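Local coordinates for mitochondrial dynamics protein MID49 (Mus musculus, PDB 4WOY) that recruits the fission mediator dynamin-related protein 1 to the mitochondrial surface and regulates its GTPase activity, as an outer-membrane protein required for mitochondrial fission, at residues G80-V85 / G111-D116; V100-L105 / R117-G122. The protein carries 1 engineered substitution. One frame throughout, in Å; residues are numbered along the deposited sequence.

Interaction 1: residues G80-V85 / G111-D116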
loop_
_atom_site.group_PDB
_atom_site.type_symbol
_atom_site.label_atom_id
_atom_site.label_comp_id
_atom_site.label_asym_id
_atom_site.label_seq_id
_atom_site.Cartn_x
_atom_site.Cartn_y
_atom_site.Cartn_z
ATOM N N GLY A 80 4.499 26.258 3.362
ATOM C CA GLY A 80 4.284 27.321 2.396
ATOM C C GLY A 80 5.381 27.515 1.361
ATOM O O GLY A 80 5.288 28.390 0.502
ATOM N N LEU A 81 6.428 26.712 1.449
ATOM C CA LEU A 81 7.516 26.757 0.475
ATOM C C LEU A 81 7.227 25.780 -0.648
ATOM O O LEU A 81 7.912 25.759 -1.665
ATOM C CB LEU A 81 8.845 26.405 1.137
ATOM C CG LEU A 81 10.118 27.161 0.776
ATOM C CD1 LEU A 81 9.971 28.655 1.043
ATOM C CD2 LEU A 81 11.285 26.583 1.589
ATOM N N TRP A 82 6.202 24.964 -0.438
ATOM C CA TRP A 82 5.882 23.865 -1.340
ATOM C C TRP A 82 4.386 23.777 -1.519
ATOM O O TRP A 82 3.624 24.015 -0.583
ATOM C CB TRP A 82 6.421 22.534 -0.806
ATOM C CG TRP A 82 7.880 22.567 -0.484
ATOM C CD1 TRP A 82 8.464 22.888 0.724
ATOM C CD2 TRP A 82 8.957 22.270 -1.393
ATOM N NE1 TRP A 82 9.838 22.795 0.610
ATOM C CE2 TRP A 82 10.165 22.425 -0.672
ATOM C CE3 TRP A 82 9.011 21.880 -2.746
ATOM C CZ2 TRP A 82 11.418 22.210 -1.260
ATOM C CZ3 TRP A 82 10.274 21.652 -3.333
ATOM C CH2 TRP A 82 11.456 21.821 -2.582
ATOM N N SER A 83 3.983 23.438 -2.737
ATOM C CA SER A 83 2.579 23.433 -3.116
ATOM C C SER A 83 2.268 22.152 -3.868
ATOM O O SER A 83 3.130 21.586 -4.497
ATOM C CB SER A 83 2.267 24.665 -3.963
ATOM O OG SER A 83 1.046 24.511 -4.653
ATOM N N LEU A 84 1.046 21.680 -3.785
ATOM C CA LEU A 84 0.669 20.450 -4.449
ATOM C C LEU A 84 0.015 20.754 -5.754
ATOM O O LEU A 84 -0.773 21.689 -5.862
ATOM C CB LEU A 84 -0.294 19.632 -3.594
ATOM C CG LEU A 84 0.309 19.308 -2.239
ATOM C CD1 LEU A 84 -0.651 18.435 -1.477
ATOM C CD2 LEU A 84 1.680 18.636 -2.401
ATOM N N VAL A 85 0.371 19.978 -6.760
ATOM C CA VAL A 85 -0.294 20.064 -8.033
ATOM C C VAL A 85 -0.764 18.662 -8.418
ATOM O O VAL A 85 0.037 17.744 -8.570
ATOM C CB VAL A 85 0.640 20.653 -9.101
ATOM C CG1 VAL A 85 -0.104 20.832 -10.397
ATOM C CG2 VAL A 85 1.183 21.986 -8.620
ATOM N N GLY A 111 18.442 26.438 -2.707
ATOM C CA GLY A 111 19.494 26.361 -1.702
ATOM C C GLY A 111 19.024 26.761 -0.313
ATOM O O GLY A 111 19.630 26.388 0.685
ATOM N N CYS A 112 17.926 27.504 -0.241
ATOM C CA CYS A 112 17.360 27.878 1.049
ATOM C C CYS A 112 16.757 26.661 1.738
ATOM O O CYS A 112 16.632 26.637 2.942
ATOM C CB CYS A 112 16.314 28.971 0.869
ATOM S SG CYS A 112 17.085 30.563 0.485
ATOM N N SER A 113 16.368 25.660 0.957
ATOM C CA SER A 113 15.843 24.412 1.496
ATOM C C SER A 113 16.743 23.220 1.188
ATOM O O SER A 113 17.211 23.074 0.060
ATOM C CB SER A 113 14.454 24.133 0.948
ATOM O OG SER A 113 14.085 22.801 1.264
ATOM N N PRO A 114 16.961 22.345 2.187
ATOM C CA PRO A 114 17.770 21.134 1.995
ATOM C C PRO A 114 17.165 20.213 0.946
ATOM O O PRO A 114 17.878 19.426 0.327
ATOM C CB PRO A 114 17.758 20.474 3.394
ATOM C CG PRO A 114 16.509 21.053 4.080
ATOM C CD PRO A 114 16.447 22.457 3.577
ATOM N N TRP A 115 15.866 20.327 0.718
ATOM C CA TRP A 115 15.247 19.510 -0.297
ATOM C C TRP A 115 15.527 20.022 -1.726
ATOM O O TRP A 115 15.206 19.324 -2.709
ATOM C CB TRP A 115 13.740 19.430 -0.055
ATOM C CG TRP A 115 13.368 18.891 1.304
ATOM C CD1 TRP A 115 12.722 19.570 2.309
ATOM C CD2 TRP A 115 13.613 17.560 1.808
ATOM N NE1 TRP A 115 12.552 18.742 3.401
ATOM C CE2 TRP A 115 13.089 17.510 3.120
ATOM C CE3 TRP A 115 14.242 16.419 1.285
ATOM C CZ2 TRP A 115 13.174 16.355 3.914
ATOM C CZ3 TRP A 115 14.311 15.269 2.073
ATOM C CH2 TRP A 115 13.779 15.247 3.369
ATOM N N ASP A 116 16.093 21.231 -1.851
ATOM C CA ASP A 116 16.304 21.821 -3.185
ATOM C C ASP A 116 17.241 20.980 -4.079
ATOM O O ASP A 116 17.101 21.001 -5.304
ATOM C CB ASP A 116 16.863 23.243 -3.102
ATOM C CG ASP A 116 15.844 24.253 -2.623
ATOM O OD1 ASP A 116 14.632 23.953 -2.623
ATOM O OD2 ASP A 116 16.268 25.366 -2.261
#
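Trp82 sends the six-membered end of its indole against the loop 111-116, where CZ2 lies 3.8 Å from Trp115 CB and CH2 comes within 3.8 Å of Asp116 OD1. The two tryptophans do not stack: their side chains cross at about a right angle, and CB is the atom of Trp115 that is met; its indole leads away, meeting Phe48 edge-to-face and bonding the backbone O of Glu76 through NE1. Ser113 OG arrives at the rim of the Trp82 ring, in its plane, 3.7 Å from CZ2. With OG anti to its own backbone N (chi1 168°), this serine also accepts from Trp115 N at 3.1 Å, forming an ST turn. Leu81 adds a looser touch, CD2 to Ser113 CB at 4.1 Å. The loop is further tightened by Asp116 OD2, which takes the N-H of Ser113 at 3.2 Å from well above the carboxylate plane. No hydrogen bond joins the two segments directly. Instead Glu78, just before segment 80-85, bridges them, with OE1 bonded to Trp82 NE1 and OE2 to Ser113 OG. An acidic residue thus helps tie strand 82-86 of the nucleotidyltransferase-like domain to the loop, and the apolar part of the indole is left to pack against a turn in which Ser113 OG, Trp115 NE1 and both Asp116 carboxylate oxygens have partners.

Interaction 2: residues V100-L105 / R117-G122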
loop_
_atom_site.group_PDB
_atom_site.type_symbol
_atom_site.label_atom_id
_atom_site.label_comp_id
_atom_site.label_asym_id
_atom_site.label_seq_id
_atom_site.Cartn_x
_atom_site.Cartn_y
_atom_site.Cartn_z
ATOM N N VAL A 100 4.942 18.132 -6.667
ATOM C CA VAL A 100 5.286 18.926 -5.509
ATOM C C VAL A 100 6.101 20.122 -6.037
ATOM O O VAL A 100 7.244 19.968 -6.483
ATOM C CB VAL A 100 6.075 18.084 -4.438
ATOM C CG1 VAL A 100 6.399 18.913 -3.228
ATOM C CG2 VAL A 100 5.284 16.852 -4.017
ATOM N N ARG A 101 5.482 21.303 -6.002
ATOM C CA ARG A 101 6.007 22.510 -6.638
ATOM C C ARG A 101 6.751 23.369 -5.628
ATOM O O ARG A 101 6.234 23.714 -4.566
ATOM C CB ARG A 101 4.862 23.323 -7.264
ATOM C CG ARG A 101 5.282 24.509 -8.118
ATOM C CD ARG A 101 4.086 25.429 -8.440
ATOM N NE ARG A 101 3.328 24.987 -9.607
ATOM C CZ ARG A 101 2.016 25.161 -9.764
ATOM N NH1 ARG A 101 1.290 25.758 -8.813
ATOM N NH2 ARG A 101 1.421 24.725 -10.871
ATOM N N ARG A 102 7.973 23.714 -5.968
ATOM C CA ARG A 102 8.749 24.622 -5.170
ATOM C C ARG A 102 8.156 26.009 -5.385
ATOM O O ARG A 102 7.739 26.351 -6.487
ATOM C CB ARG A 102 10.225 24.541 -5.537
ATOM C CG ARG A 102 11.097 25.525 -4.795
ATOM C CD ARG A 102 11.082 25.357 -3.276
ATOM N NE ARG A 102 12.351 25.856 -2.750
ATOM C CZ ARG A 102 12.620 27.140 -2.520
ATOM N NH1 ARG A 102 11.703 28.071 -2.743
ATOM N NH2 ARG A 102 13.815 27.501 -2.066
ATOM N N THR A 103 8.056 26.766 -4.296
ATOM C CA THR A 103 7.362 28.056 -4.249
ATOM C C THR A 103 8.301 29.173 -3.775
ATOM O O THR A 103 9.348 28.886 -3.211
ATOM C CB THR A 103 6.157 27.967 -3.255
ATOM O OG1 THR A 103 5.231 26.953 -3.665
ATOM C CG2 THR A 103 5.462 29.167 -3.261
ATOM N N GLN A 104 7.926 30.438 -3.980
ATOM C CA GLN A 104 8.629 31.570 -3.376
ATOM C C GLN A 104 10.109 31.563 -3.731
ATOM O O GLN A 104 10.950 31.816 -2.903
ATOM C CB GLN A 104 8.444 31.547 -1.852
ATOM C CG GLN A 104 6.974 31.506 -1.430
ATOM C CD GLN A 104 6.717 31.975 -0.016
ATOM O OE1 GLN A 104 7.644 32.205 0.757
ATOM N NE2 GLN A 104 5.447 32.078 0.343
ATOM N N LEU A 105 10.418 31.268 -4.975
ATOM C CA LEU A 105 11.800 31.228 -5.436
ATOM C C LEU A 105 12.446 32.610 -5.534
ATOM O O LEU A 105 13.673 32.723 -5.498
ATOM C CB LEU A 105 11.867 30.513 -6.798
ATOM C CG LEU A 105 11.731 29.000 -6.582
ATOM C CD1 LEU A 105 11.424 28.244 -7.869
ATOM C CD2 LEU A 105 12.987 28.475 -5.899
ATOM N N ARG A 117 18.157 20.214 -3.483
ATOM C CA ARG A 117 19.056 19.385 -4.288
ATOM C C ARG A 117 18.310 18.270 -5.051
ATOM O O ARG A 117 18.861 17.672 -5.979
ATOM C CB ARG A 117 20.146 18.773 -3.432
ATOM C CG ARG A 117 19.636 17.767 -2.479
ATOM C CD ARG A 117 20.785 17.076 -1.791
ATOM N NE ARG A 117 21.302 15.993 -2.607
ATOM C CZ ARG A 117 22.033 14.992 -2.127
ATOM N NH1 ARG A 117 22.337 14.944 -0.829
ATOM N NH2 ARG A 117 22.455 14.036 -2.945
ATOM N N PHE A 118 17.069 17.997 -4.658
ATOM C CA PHE A 118 16.244 17.019 -5.353
ATOM C C PHE A 118 15.307 17.675 -6.347
ATOM O O PHE A 118 14.383 17.039 -6.860
ATOM C CB PHE A 118 15.461 16.190 -4.336
ATOM C CG PHE A 118 16.334 15.605 -3.282
ATOM C CD1 PHE A 118 17.214 14.566 -3.599
ATOM C CD2 PHE A 118 16.341 16.135 -1.992
ATOM C CE1 PHE A 118 18.061 14.032 -2.627
ATOM C CE2 PHE A 118 17.186 15.609 -1.017
ATOM C CZ PHE A 118 18.058 14.554 -1.342
ATOM N N LEU A 119 15.524 18.959 -6.609
ATOM C CA LEU A 119 14.732 19.645 -7.610
ATOM C C LEU A 119 15.130 19.250 -9.031
ATOM O O LEU A 119 16.299 19.253 -9.384
ATOM C CB LEU A 119 14.863 21.162 -7.443
ATOM C CG LEU A 119 14.094 21.879 -6.342
ATOM C CD1 LEU A 119 14.440 23.345 -6.439
ATOM C CD2 LEU A 119 12.619 21.672 -6.548
ATOM N N VAL A 120 14.140 18.872 -9.824
ATOM C CA VAL A 120 14.252 18.837 -11.275
ATOM C C VAL A 120 13.363 19.936 -11.829
ATOM O O VAL A 120 12.156 19.892 -11.639
ATOM C CB VAL A 120 13.849 17.472 -11.849
ATOM C CG1 VAL A 120 13.845 17.517 -13.372
ATOM C CG2 VAL A 120 14.816 16.448 -11.377
ATOM N N GLY A 121 13.962 20.947 -12.448
ATOM C CA GLY A 121 13.265 22.190 -12.728
ATOM C C GLY A 121 12.733 22.847 -11.472
ATOM O O GLY A 121 13.488 23.137 -10.551
ATOM N N GLY A 122 11.423 23.061 -11.424
ATOM C CA GLY A 122 10.788 23.656 -10.260
ATOM C C GLY A 122 9.971 22.707 -9.389
ATOM O O GLY A 122 9.107 23.139 -8.629
#
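Arg102 meets segment 117-122 with its backbone and its CB, not with its charge. Its N donates to Gly122 O at 2.9 Å, a nearly straight bond with an N-H...O angle of 163° in which the donor is tilted 24° from the carbonyl plane. The same carbonyl oxygen lies 3.6 Å from Arg102 CB and 3.7 Å from Arg101 CA. Beside it, Leu119 brings one methyl, CD2, to 3.9 Å from Arg102 CB. The arginine then leaves the contact: CG is anti to the backbone N, and a bend at chi2 (60°) carries the guanidinium away from Leu119. There NE pairs with Asp116 OD1 and NH2 bonds the backbone O of His108, while Leu105 CD2 lies over one face of the group, 3.4 Å above its plane and offset toward the rim. The CB of Arg101 points away from segment 117-122, and its CG only grazes it, 4.1 Å from Gly122 O. Gly121 and Gly122 connect the short strands 119-120 and 123-124, and Leu124 continues the backbone pairing at Val100. The chemistry therefore divides Arg102 in two: peptide and CB dock the hairpin on the strand end, whereas the guanidinium, on a buried residue and with its charge probably offset by Asp116, secures the following loop.

Overall arrangement
From the N terminus, the chain runs through strand 82-86, returns antiparallel as strand 97-102, and then loops through 111-116 into the short hairpin of strands 119-120 and 123-124. Interaction 1 closes the longer excursion, with 25 residues between its segments; interaction 2 closes a shorter one of 11. Their segments alternate, so the two closures cross rather than nest, and their centres lie only about 6 Å apart. The neighbouring strands join them directly, Ser83 O lying 2.8 Å from Arg101 N. Together they illustrate how an outer portion of a sheet can be bound to the irregular chain that follows it, here within the MID51-like domain.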